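Side-chain contact in geranylgeranyl pyrophosphate synthase (Corynebacterium glutamicum, PDB 3LMD), which probably makes long-chain isoprenyl diphosphates, the precursors of isoprenoids, as a magnesium-dependent transferase of the FPP/GGPP synthase family: residues Y113-M118 with R197-V202. Numbering follows the deposited sequence. Where two conformers were deposited one is given.
Sequences YHDDVM and REKTGV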
ATOM      1  N   TYR A 113       1.480   8.110   6.745  1.00 28.42           N
ATOM      2  CA  TYR A 113       1.331   8.900   5.532  1.00 33.42           C
ATOM      3  C   TYR A 113      -0.071   8.755   4.963  1.00 34.48           C
ATOM      4  O   TYR A 113      -0.672   9.748   4.530  1.00 35.49           O
ATOM      5  CB  TYR A 113       2.411   8.542   4.519  1.00 32.36           C
ATOM      6  CG  TYR A 113       3.784   8.776   5.105  1.00 39.72           C
ATOM      7  CD1 TYR A 113       3.921   9.439   6.330  1.00 54.73           C
ATOM      8  CD2 TYR A 113       4.934   8.343   4.464  1.00 40.61           C
ATOM      9  CE1 TYR A 113       5.171   9.670   6.907  1.00 56.19           C
ATOM     10  CE2 TYR A 113       6.204   8.576   5.028  1.00 44.90           C
ATOM     11  CZ  TYR A 113       6.308   9.246   6.249  1.00 63.77           C
ATOM     12  OH  TYR A 113       7.540   9.485   6.832  1.00 69.31           O
ATOM     13  N   HIS A 114      -0.640   7.548   4.994  1.00 26.50           N
ATOM     14  CA  HIS A 114      -2.017   7.380   4.497  0.50 31.14           C
ATOM     15  C   HIS A 114      -3.044   7.949   5.472  1.00 35.92           C
ATOM     16  O   HIS A 114      -4.074   8.480   5.069  1.00 39.81           O
ATOM     17  CB  HIS A 114      -2.335   5.914   4.208  0.50 27.50           C
ATOM     18  CG  HIS A 114      -1.689   5.391   2.961  0.50 30.68           C
ATOM     19  ND1 HIS A 114      -0.763   6.116   2.236  0.50 29.16           N
ATOM     20  CD2 HIS A 114      -1.833   4.211   2.314  0.50 25.63           C
ATOM     21  CE1 HIS A 114      -0.370   5.403   1.192  0.50 30.53           C
ATOM     22  NE2 HIS A 114      -1.006   4.244   1.216  0.50 33.43           N
ATOM     23  N   ASP A 115      -2.776   7.813   6.761  1.00 34.43           N
ATOM     24  CA  ASP A 115      -3.630   8.437   7.781  1.00 43.76           C
ATOM     25  C   ASP A 115      -3.700   9.935   7.645  1.00 45.85           C
ATOM     26  O   ASP A 115      -4.780  10.508   7.727  1.00 56.70           O
ATOM     27  CB  ASP A 115      -3.106   8.147   9.181  1.00 46.07           C
ATOM     28  CG  ASP A 115      -3.810   7.011   9.822  1.00 60.82           C
ATOM     29  OD1 ASP A 115      -4.858   6.604   9.284  1.00 78.89           O
ATOM     30  OD2 ASP A 115      -3.325   6.530  10.873  1.00 85.28           O
ATOM     31  N   ASP A 116      -2.544  10.576   7.515  1.00 50.23           N
ATOM     32  CA  ASP A 116      -2.478  12.036   7.438  1.00 56.26           C
ATOM     33  C   ASP A 116      -3.287  12.591   6.257  1.00 59.90           C
ATOM     34  O   ASP A 116      -3.915  13.645   6.365  1.00 62.86           O
ATOM     35  CB  ASP A 116      -1.026  12.528   7.386  1.00 58.50           C
ATOM     36  CG  ASP A 116      -0.250  12.255   8.689  1.00 72.22           C
ATOM     37  OD1 ASP A 116      -0.816  11.684   9.659  1.00 65.53           O
ATOM     38  OD2 ASP A 116       0.948  12.617   8.737  1.00 81.68           O
ATOM     39  N   VAL A 117      -3.289  11.883   5.135  1.00 52.09           N
ATOM     40  CA  VAL A 117      -4.068  12.321   3.973  1.00 55.82           C
ATOM     41  C   VAL A 117      -5.579  12.312   4.244  1.00 61.55           C
ATOM     42  O   VAL A 117      -6.327  13.139   3.726  1.00 62.73           O
ATOM     43  CB  VAL A 117      -3.751  11.477   2.725  1.00 57.09           C
ATOM     44  CG1 VAL A 117      -4.824  11.664   1.660  1.00 61.62           C
ATOM     45  CG2 VAL A 117      -2.397  11.855   2.177  1.00 56.81           C
ATOM     46  N   MET A 118      -6.022  11.387   5.081  1.00 63.85           N
ATOM     47  CA  MET A 118      -7.429  11.312   5.448  1.00 69.48           C
ATOM     48  C   MET A 118      -7.852  12.255   6.587  1.00 70.37           C
ATOM     49  O   MET A 118      -8.888  12.908   6.499  1.00 71.96           O
ATOM     50  CB  MET A 118      -7.783   9.863   5.738  1.00 58.42           C
ATOM     51  CG  MET A 118      -7.338   9.009   4.577  1.00 70.63           C
ATOM     52  SD  MET A 118      -7.791   7.289   4.699  1.00 51.57           S
ATOM     53  CE  MET A 118      -7.132   6.887   6.306  1.00 55.73           C
ATOM     54  N   ARG A 197      -7.239  -1.383  19.196  1.00 23.96           N
ATOM     55  CA  ARG A 197      -6.604  -2.709  19.015  1.00 22.35           C
ATOM     56  C   ARG A 197      -6.049  -2.849  17.587  1.00 28.56           C
ATOM     57  O   ARG A 197      -4.926  -3.335  17.383  1.00 28.15           O
ATOM     58  CB  ARG A 197      -7.611  -3.830  19.280  1.00 25.54           C
ATOM     59  CG  ARG A 197      -7.030  -5.242  19.169  1.00 31.65           C
ATOM     60  CD  ARG A 197      -8.121  -6.333  19.421  1.00 40.45           C
ATOM     61  NE  ARG A 197      -9.333  -6.063  18.642  1.00 44.28           N
ATOM     62  CZ  ARG A 197      -9.499  -6.383  17.359  1.00 49.15           C
ATOM     63  NH1 ARG A 197      -8.527  -7.008  16.694  1.00 45.24           N
ATOM     64  NH2 ARG A 197     -10.637  -6.068  16.737  1.00 42.18           N
ATOM     65  N   GLU A 198      -6.843  -2.440  16.591  1.00 26.14           N
ATOM     66  CA  GLU A 198      -6.446  -2.581  15.177  1.00 27.18           C
ATOM     67  C   GLU A 198      -5.464  -1.530  14.678  1.00 31.91           C
ATOM     68  O   GLU A 198      -4.466  -1.859  14.036  1.00 33.13           O
ATOM     69  CB  GLU A 198      -7.679  -2.596  14.262  1.00 26.49           C
ATOM     70  CG  GLU A 198      -8.560  -3.819  14.533  1.00 28.26           C
ATOM     71  CD  GLU A 198      -9.955  -3.665  13.946  1.00 34.26           C
ATOM     72  OE1 GLU A 198     -10.342  -2.534  13.614  1.00 28.10           O
ATOM     73  OE2 GLU A 198     -10.674  -4.674  13.858  1.00 36.90           O
ATOM     74  N   LYS A 199      -5.746  -0.270  14.966  1.00 25.57           N
ATOM     75  CA  LYS A 199      -4.892   0.820  14.502  1.00 31.76           C
ATOM     76  C   LYS A 199      -3.561   0.890  15.203  1.00 35.75           C
ATOM     77  O   LYS A 199      -2.569   1.332  14.598  1.00 35.46           O
ATOM     78  CB  LYS A 199      -5.563   2.191  14.718  1.00 33.53           C
ATOM     79  CG  LYS A 199      -6.597   2.583  13.697  1.00 35.10           C
ATOM     80  CD  LYS A 199      -6.868   4.122  13.750  1.00 37.41           C
ATOM     81  CE  LYS A 199      -5.721   4.967  13.190  1.00 45.39           C
ATOM     82  NZ  LYS A 199      -6.101   6.446  13.201  1.00 45.95           N
ATOM     83  N   THR A 200      -3.533   0.525  16.484  1.00 30.31           N
ATOM     84  CA  THR A 200      -2.320   0.720  17.308  1.00 29.39           C
ATOM     85  C   THR A 200      -1.739  -0.568  17.920  1.00 33.02           C
ATOM     86  O   THR A 200      -0.523  -0.809  17.857  1.00 31.73           O
ATOM     87  CB  THR A 200      -2.586   1.685  18.491  1.00 36.39           C
ATOM     88  OG1 THR A 200      -3.011   2.963  17.994  1.00 41.64           O
ATOM     89  CG2 THR A 200      -1.324   1.873  19.337  1.00 37.46           C
ATOM     90  N   GLY A 201      -2.589  -1.374  18.549  1.00 25.28           N
ATOM     91  CA  GLY A 201      -2.078  -2.552  19.273  1.00 26.65           C
ATOM     92  C   GLY A 201      -1.389  -3.550  18.357  1.00 30.59           C
ATOM     93  O   GLY A 201      -0.336  -4.123  18.723  1.00 27.30           O
ATOM     94  N   VAL A 202      -1.967  -3.799  17.167  1.00 24.92           N
ATOM     95  CA  VAL A 202      -1.500  -4.966  16.400  1.00 24.16           C
ATOM     96  C   VAL A 202      -0.066  -4.772  15.920  1.00 25.99           C
ATOM     97  O   VAL A 202       0.675  -5.745  15.748  1.00 23.83           O
ATOM     98  CB  VAL A 202      -2.367  -5.363  15.139  1.00 30.58           C
ATOM     99  CG1 VAL A 202      -3.709  -5.957  15.547  1.00 39.22           C
ATOM    100  CG2 VAL A 202      -2.492  -4.171  14.152  1.00 32.41           C
TER
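D115 and K199 face each other from two helices of the all-helical isoprenyl diphosphate synthase fold. D115 belongs to the first aspartate-rich motif, near the end of helix 95-118. K199 lies on helix 188-214. The two side chains approach from opposite directions and form a long salt bridge, with OD2 of D115 3.6 Å from NZ of K199. The same OD2 of D115 lies 3.7 Å from CE of K199, so it sits beside the CE-NZ end of the lysine. OD1 of D115 is farther from NZ of K199, at 4.1 Å. These are the only side chains that touch between the two segments, whose CA atoms come no closer than 10.2 Å, from D115 to K199. The lysine spans most of that gap.

Helix 159-181 supplies the stronger partner of each side chain. E179 forms a salt bridge with K199 NZ, so the ammonium has two acidic partners. Q176 is hydrogen-bonded to D115 OD1. D115 and D119 bind calcium in a structure of this protein, but no ion is bound in this chain. K199 thus lies beside one of the calcium-binding aspartates. K199 itself is within a wider, pi-type turn of helix 188-214, at 197-201. Its side chain bends at chi3 (72°) and is straight again at chi4, which carries NZ to OD2 of D115.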